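Local structure of transketolase (Campylobacter jejuni, 3L84) at residues P367-E372 with F410-F415; F436-H441 with S493-S498. The protein belongs to the transketolase family of thiamine diphosphate-dependent enzymes, here a two-chain assembly whose chains each carry two domains of the thiamine diphosphate-binding fold and a C-terminal domain. All coordinates share one frame; numbering follows the deposited sequence.

Contact 1 of 2, residues P367-E372 with F410-F415; sequences PSNKTE and FSATFF
Asn369 and Thr371 pack against Ala412 in a buried van der Waals contact that seats the end of the short helix 366-369 and the turn after it on one face of strand 408-414, inside the pyrimidine-binding domain. The two segments run in nearly opposite directions, 173° apart, and no hydrogen bond joins them. Asn369 reaches in with its amide, whose ND2 lies 3.3 Å from Thr413 CA. On the other side of the amide, Asn369 OD1 comes within 3.7 Å of Phe414 CD1. Asn369 OD1 also accepts a hydrogen bond from the hydroxyl OG1 of Thr440 on the next strand. Lys370, with positive phi (62°), turns the chain out of the helix and brings Thr371 down beside the strand. There the methyl CG2 of Thr371, placed anti to the carbonyl carbon, meets Ala412 CB at 3.6 Å. Thr371 CB stands 3.9 Å from Phe410 CE1. At the other end Ser368 CB rests 3.7 Å from Phe414 CE1. Leu348 of helix 340-354 touches both Thr371 and Phe410. Cohesion across this contact is therefore van der Waals, and the bond between Asn369 and Thr440 ties the helix end to the sheet.

Contact 2 of 2, residues F436-H441 with S493-S498; sequences FFIFTH and SAFVLS
The Phe437 and Phe495 rings each turn an edge toward a backbone carbonyl across the strand pair: Ser493 O lies in the plane of the Phe437 ring, 3.8 Å from CD2, and Phe437 O in the plane of the Phe495 ring, 3.7 Å from CD2. Outside the two strands, His435 stacks on Phe437 and Trp483 on Phe495, while Phe462 meets the Phe439 ring edge-to-face. Phe439 CE2 approaches Ala494 CB at 3.9 Å, on the same face of the sheet as Phe437 and Val496. On the opposite face Phe436, Ile438, Ser493 and Phe495 lie together. Ile438 sends its branches two ways: CD1 meets Phe495 CD2 obliquely, whereas CG2, anti to the backbone N, reaches Leu497 CD1 at 3.8 Å.

Between these two layers of side chains the backbones pair in parallel, with Phe436 beside Ser493 and Phe439 beside Val496. Four hydrogen bonds stitch them: Phe437 N to Ser493 O, Phe495 N to Phe437 O (2.8 Å), Phe439 N to Phe495 O, and Leu497 N to Phe439 O. The middle two enter nearly along the C=O axis (171° at oxygen for both), but Leu497 N is tilted 18° from the carbonyl plane of Phe439. Weaker CA-H...O contacts add to them, such as Ala494 CA to Phe437 O at 3.3 Å. Just past Thr440, the strand's last residue, His441 donates from ND1 to Thr440 OG1 over 2.8 Å, a bond that helps fix the imidazole's rotation. Helix 476-488 lies over the Phe436 and Phe495 face. Two parallel strands inside a six-stranded parallel sheet, with helices packed on it, are characteristic of the alpha/beta thiamine diphosphate-binding fold, here its pyrimidine-binding domain.

Contact 1 and contact 2 meet in one sheet of the pyrimidine-binding domain, their centres 8 Å apart. Strands 408-414 and 436-440 are neighbours, and 410-415, 436-441 and 493-498 lie side by side in that order within the sheet, while 367-372 sits on the face that carries Phe410, Ala412 and Ile438. Probable backbone hydrogen bonds join the contacts, Ile438 N to Ser411 O and Phe415 N to Thr440 O, each 2.8 Å. His441 packs on contact 1: its ND1 lies 3.4 Å from Phe414 CE1, and its CE1 3.5 Å from the backbone carbonyl Ser368 O. Thr440 OG1 links the two contacts, donating to contact 1 and accepting within contact 2.

Contact 1 of 2, residues P367-E372 with F410-F415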
loop_
_atom_site.group_PDB
_atom_site.type_symbol
_atom_site.label_atom_id
_atom_site.label_comp_id
_atom_site.label_asym_id
_atom_site.label_seq_id
_atom_site.Cartn_x
_atom_site.Cartn_y
_atom_site.Cartn_z
ATOM N N PRO A 367 -16.672 -8.838 -11.658
ATOM C CA PRO A 367 -18.024 -8.442 -12.021
ATOM C C PRO A 367 -18.275 -6.957 -11.828
ATOM O O PRO A 367 -19.099 -6.383 -12.531
ATOM C CB PRO A 367 -18.895 -9.276 -11.044
ATOM C CG PRO A 367 -18.069 -10.480 -10.777
ATOM C CD PRO A 367 -16.673 -9.953 -10.679
ATOM N N SER A 368 -17.628 -6.349 -10.845
ATOM C CA SER A 368 -17.770 -4.908 -10.557
ATOM C C SER A 368 -16.840 -4.052 -11.397
ATOM O O SER A 368 -17.216 -2.949 -11.770
ATOM C CB SER A 368 -17.478 -4.629 -9.093
ATOM O OG SER A 368 -18.392 -5.294 -8.250
ATOM N N ASN A 369 -15.626 -4.521 -11.676
ATOM C CA ASN A 369 -14.669 -3.767 -12.499
ATOM C C ASN A 369 -14.972 -3.903 -13.994
ATOM O O ASN A 369 -14.383 -3.178 -14.789
ATOM C CB ASN A 369 -13.237 -4.226 -12.270
ATOM C CG ASN A 369 -12.695 -4.003 -10.862
ATOM O OD1 ASN A 369 -13.148 -3.089 -10.108
ATOM N ND2 ASN A 369 -11.724 -4.765 -10.519
ATOM N N LYS A 370 -15.834 -4.853 -14.362
ATOM C CA LYS A 370 -16.211 -5.157 -15.748
ATOM C C LYS A 370 -15.046 -5.603 -16.604
ATOM O O LYS A 370 -14.942 -5.272 -17.810
ATOM C CB LYS A 370 -16.946 -3.981 -16.386
ATOM C CG LYS A 370 -18.175 -3.525 -15.616
ATOM C CD LYS A 370 -19.206 -4.615 -15.464
ATOM C CE LYS A 370 -20.441 -4.153 -14.675
ATOM N NZ LYS A 370 -21.506 -3.747 -15.627
ATOM N N THR A 371 -14.183 -6.446 -16.038
ATOM C CA THR A 371 -12.973 -6.877 -16.700
ATOM C C THR A 371 -13.039 -8.267 -17.317
ATOM O O THR A 371 -12.078 -8.688 -17.956
ATOM C CB THR A 371 -11.784 -6.840 -15.683
ATOM O OG1 THR A 371 -12.178 -7.493 -14.453
ATOM C CG2 THR A 371 -11.439 -5.401 -15.382
ATOM N N GLU A 372 -14.145 -8.987 -17.187
ATOM C CA GLU A 372 -14.216 -10.304 -17.826
ATOM C C GLU A 372 -13.989 -10.189 -19.320
ATOM O O GLU A 372 -14.645 -9.414 -20.007
ATOM C CB GLU A 372 -15.573 -10.979 -17.554
ATOM C CG GLU A 372 -15.728 -12.409 -18.129
ATOM C CD GLU A 372 -17.057 -13.056 -17.764
ATOM O OE1 GLU A 372 -17.815 -12.529 -16.926
ATOM O OE2 GLU A 372 -17.374 -14.100 -18.381
ATOM N N PHE A 410 -2.968 -6.255 -17.783
ATOM C CA PHE A 410 -3.719 -5.276 -16.993
ATOM C C PHE A 410 -4.073 -5.826 -15.633
ATOM O O PHE A 410 -4.328 -7.007 -15.448
ATOM C CB PHE A 410 -5.000 -4.751 -17.726
ATOM C CG PHE A 410 -6.112 -5.758 -17.872
ATOM C CD1 PHE A 410 -7.039 -5.958 -16.839
ATOM C CD2 PHE A 410 -6.206 -6.530 -19.008
ATOM C CE1 PHE A 410 -8.059 -6.899 -16.992
ATOM C CE2 PHE A 410 -7.223 -7.465 -19.156
ATOM C CZ PHE A 410 -8.143 -7.638 -18.143
ATOM N N SER A 411 -4.026 -4.923 -14.638
ATOM C CA SER A 411 -4.386 -5.158 -13.233
ATOM C C SER A 411 -5.600 -4.334 -12.903
ATOM O O SER A 411 -5.608 -3.140 -13.217
ATOM C CB SER A 411 -3.253 -4.701 -12.294
ATOM O OG SER A 411 -2.048 -5.417 -12.553
ATOM N N ALA A 412 -6.615 -4.904 -12.253
ATOM C CA ALA A 412 -7.855 -4.196 -11.965
ATOM C C ALA A 412 -8.269 -4.313 -10.528
ATOM O O ALA A 412 -8.208 -5.392 -9.927
ATOM C CB ALA A 412 -8.987 -4.672 -12.906
ATOM N N THR A 413 -8.770 -3.205 -9.988
ATOM C CA THR A 413 -9.435 -3.174 -8.690
ATOM C C THR A 413 -10.227 -1.872 -8.579
ATOM O O THR A 413 -10.256 -1.052 -9.525
ATOM C CB THR A 413 -8.417 -3.336 -7.515
ATOM O OG1 THR A 413 -9.125 -3.404 -6.268
ATOM C CG2 THR A 413 -7.376 -2.201 -7.459
ATOM N N PHE A 414 -10.899 -1.679 -7.468
ATOM C CA PHE A 414 -11.500 -0.378 -7.205
ATOM C C PHE A 414 -10.410 0.647 -6.992
ATOM O O PHE A 414 -9.336 0.365 -6.406
ATOM C CB PHE A 414 -12.323 -0.404 -5.906
ATOM C CG PHE A 414 -13.599 -1.237 -5.938
ATOM C CD1 PHE A 414 -14.336 -1.414 -7.084
ATOM C CD2 PHE A 414 -14.079 -1.816 -4.752
ATOM C CE1 PHE A 414 -15.512 -2.163 -7.078
ATOM C CE2 PHE A 414 -15.265 -2.551 -4.767
ATOM C CZ PHE A 414 -15.971 -2.700 -5.911
ATOM N N PHE A 415 -10.678 1.892 -7.378
ATOM C CA PHE A 415 -9.677 2.947 -7.232
ATOM C C PHE A 415 -9.260 3.127 -5.775
ATOM O O PHE A 415 -8.096 3.417 -5.501
ATOM C CB PHE A 415 -10.244 4.253 -7.824
ATOM C CG PHE A 415 -9.244 5.375 -8.046
ATOM C CD1 PHE A 415 -7.914 5.130 -8.368
ATOM C CD2 PHE A 415 -9.683 6.691 -8.010
ATOM C CE1 PHE A 415 -7.046 6.188 -8.644
ATOM C CE2 PHE A 415 -8.822 7.732 -8.298
ATOM C CZ PHE A 415 -7.530 7.472 -8.589
#

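Contact 2 of 2, residues F436-H441 with S493-S498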
loop_
_atom_site.group_PDB
_atom_site.type_symbol
_atom_site.label_atom_id
_atom_site.label_comp_id
_atom_site.label_asym_id
_atom_site.label_seq_id
_atom_site.Cartn_x
_atom_site.Cartn_y
_atom_site.Cartn_z
ATOM N N PHE A 436 -1.019 -1.844 -17.624
ATOM C CA PHE A 436 -2.196 -0.968 -17.549
ATOM C C PHE A 436 -2.976 -1.238 -16.279
ATOM O O PHE A 436 -3.218 -2.382 -15.916
ATOM C CB PHE A 436 -3.065 -1.200 -18.800
ATOM C CG PHE A 436 -2.262 -1.158 -20.071
ATOM C CD1 PHE A 436 -1.751 0.020 -20.532
ATOM C CD2 PHE A 436 -1.946 -2.307 -20.748
ATOM C CE1 PHE A 436 -0.969 0.063 -21.638
ATOM C CE2 PHE A 436 -1.148 -2.257 -21.890
ATOM C CZ PHE A 436 -0.636 -1.092 -22.304
ATOM N N PHE A 437 -3.359 -0.182 -15.594
ATOM C CA PHE A 437 -4.048 -0.255 -14.311
ATOM C C PHE A 437 -5.470 0.222 -14.484
ATOM O O PHE A 437 -5.693 1.334 -14.977
ATOM C CB PHE A 437 -3.290 0.583 -13.240
ATOM C CG PHE A 437 -1.923 0.030 -12.886
ATOM C CD1 PHE A 437 -1.764 -0.747 -11.751
ATOM C CD2 PHE A 437 -0.835 0.245 -13.699
ATOM C CE1 PHE A 437 -0.512 -1.285 -11.445
ATOM C CE2 PHE A 437 0.398 -0.308 -13.385
ATOM C CZ PHE A 437 0.531 -1.059 -12.277
ATOM N N ILE A 438 -6.421 -0.595 -14.082
ATOM C CA ILE A 438 -7.849 -0.356 -14.330
ATOM C C ILE A 438 -8.465 -0.117 -12.959
ATOM O O ILE A 438 -8.515 -1.035 -12.134
ATOM C CB ILE A 438 -8.512 -1.568 -15.028
ATOM C CG1 ILE A 438 -7.764 -2.053 -16.279
ATOM C CG2 ILE A 438 -9.983 -1.290 -15.300
ATOM C CD1 ILE A 438 -7.449 -1.046 -17.256
ATOM N N PHE A 439 -8.931 1.105 -12.716
ATOM C CA PHE A 439 -9.448 1.502 -11.409
ATOM C C PHE A 439 -10.870 1.999 -11.568
ATOM O O PHE A 439 -11.069 3.138 -11.982
ATOM C CB PHE A 439 -8.581 2.594 -10.799
ATOM C CG PHE A 439 -7.138 2.222 -10.521
ATOM C CD1 PHE A 439 -6.783 1.017 -9.956
ATOM C CD2 PHE A 439 -6.138 3.128 -10.774
ATOM C CE1 PHE A 439 -5.450 0.738 -9.664
ATOM C CE2 PHE A 439 -4.814 2.852 -10.489
ATOM C CZ PHE A 439 -4.473 1.665 -9.952
ATOM N N THR A 440 -11.853 1.210 -11.163
ATOM C CA THR A 440 -13.235 1.612 -11.266
ATOM C C THR A 440 -13.713 2.169 -9.937
ATOM O O THR A 440 -12.962 2.221 -8.940
ATOM C CB THR A 440 -14.149 0.478 -11.747
ATOM O OG1 THR A 440 -14.351 -0.477 -10.698
ATOM C CG2 THR A 440 -13.570 -0.212 -12.978
ATOM N N HIS A 441 -14.926 2.671 -9.896
ATOM C CA HIS A 441 -15.537 3.162 -8.661
ATOM C C HIS A 441 -14.740 4.350 -8.160
ATOM O O HIS A 441 -14.275 4.421 -7.029
ATOM C CB HIS A 441 -15.660 2.036 -7.643
ATOM C CG HIS A 441 -16.655 0.992 -8.033
ATOM N ND1 HIS A 441 -16.549 0.258 -9.197
ATOM C CD2 HIS A 441 -17.780 0.569 -7.416
ATOM C CE1 HIS A 441 -17.577 -0.575 -9.276
ATOM N NE2 HIS A 441 -18.351 -0.385 -8.221
ATOM N N SER A 493 0.048 3.367 -17.740
ATOM C CA SER A 493 -1.147 4.205 -17.613
ATOM C C SER A 493 -2.146 3.606 -16.641
ATOM O O SER A 493 -2.262 2.369 -16.514
ATOM C CB SER A 493 -1.873 4.339 -18.959
ATOM O OG SER A 493 -1.146 5.073 -19.959
ATOM N N ALA A 494 -2.882 4.485 -15.952
ATOM C CA ALA A 494 -4.020 4.135 -15.173
ATOM C C ALA A 494 -5.280 4.689 -15.835
ATOM O O ALA A 494 -5.252 5.776 -16.425
ATOM C CB ALA A 494 -3.919 4.697 -13.756
ATOM N N PHE A 495 -6.376 3.952 -15.719
ATOM C CA PHE A 495 -7.696 4.329 -16.189
ATOM C C PHE A 495 -8.601 4.438 -14.970
ATOM O O PHE A 495 -8.835 3.456 -14.260
ATOM C CB PHE A 495 -8.201 3.285 -17.182
ATOM C CG PHE A 495 -7.383 3.227 -18.432
ATOM C CD1 PHE A 495 -7.720 3.974 -19.552
ATOM C CD2 PHE A 495 -6.245 2.502 -18.471
ATOM C CE1 PHE A 495 -6.928 3.896 -20.710
ATOM C CE2 PHE A 495 -5.470 2.451 -19.601
ATOM C CZ PHE A 495 -5.810 3.152 -20.708
ATOM N N VAL A 496 -9.107 5.647 -14.740
ATOM C CA VAL A 496 -9.919 5.979 -13.574
ATOM C C VAL A 496 -11.366 6.131 -14.059
ATOM O O VAL A 496 -11.669 7.037 -14.853
ATOM C CB VAL A 496 -9.381 7.229 -12.906
ATOM C CG1 VAL A 496 -10.304 7.726 -11.747
ATOM C CG2 VAL A 496 -7.945 7.054 -12.407
ATOM N N LEU A 497 -12.200 5.182 -13.643
ATOM C CA LEU A 497 -13.455 4.890 -14.307
ATOM C C LEU A 497 -14.632 4.943 -13.323
ATOM O O LEU A 497 -14.502 4.574 -12.152
ATOM C CB LEU A 497 -13.359 3.507 -14.947
ATOM C CG LEU A 497 -12.186 3.345 -15.924
ATOM C CD1 LEU A 497 -11.914 1.873 -16.162
ATOM C CD2 LEU A 497 -12.387 4.131 -17.192
ATOM N N SER A 498 -15.807 5.352 -13.817
ATOM C CA SER A 498 -16.979 5.512 -12.975
ATOM C C SER A 498 -17.783 4.255 -12.787
ATOM O O SER A 498 -17.845 3.399 -13.698
ATOM C CB SER A 498 -17.894 6.601 -13.537
ATOM O OG SER A 498 -18.556 6.162 -14.721
#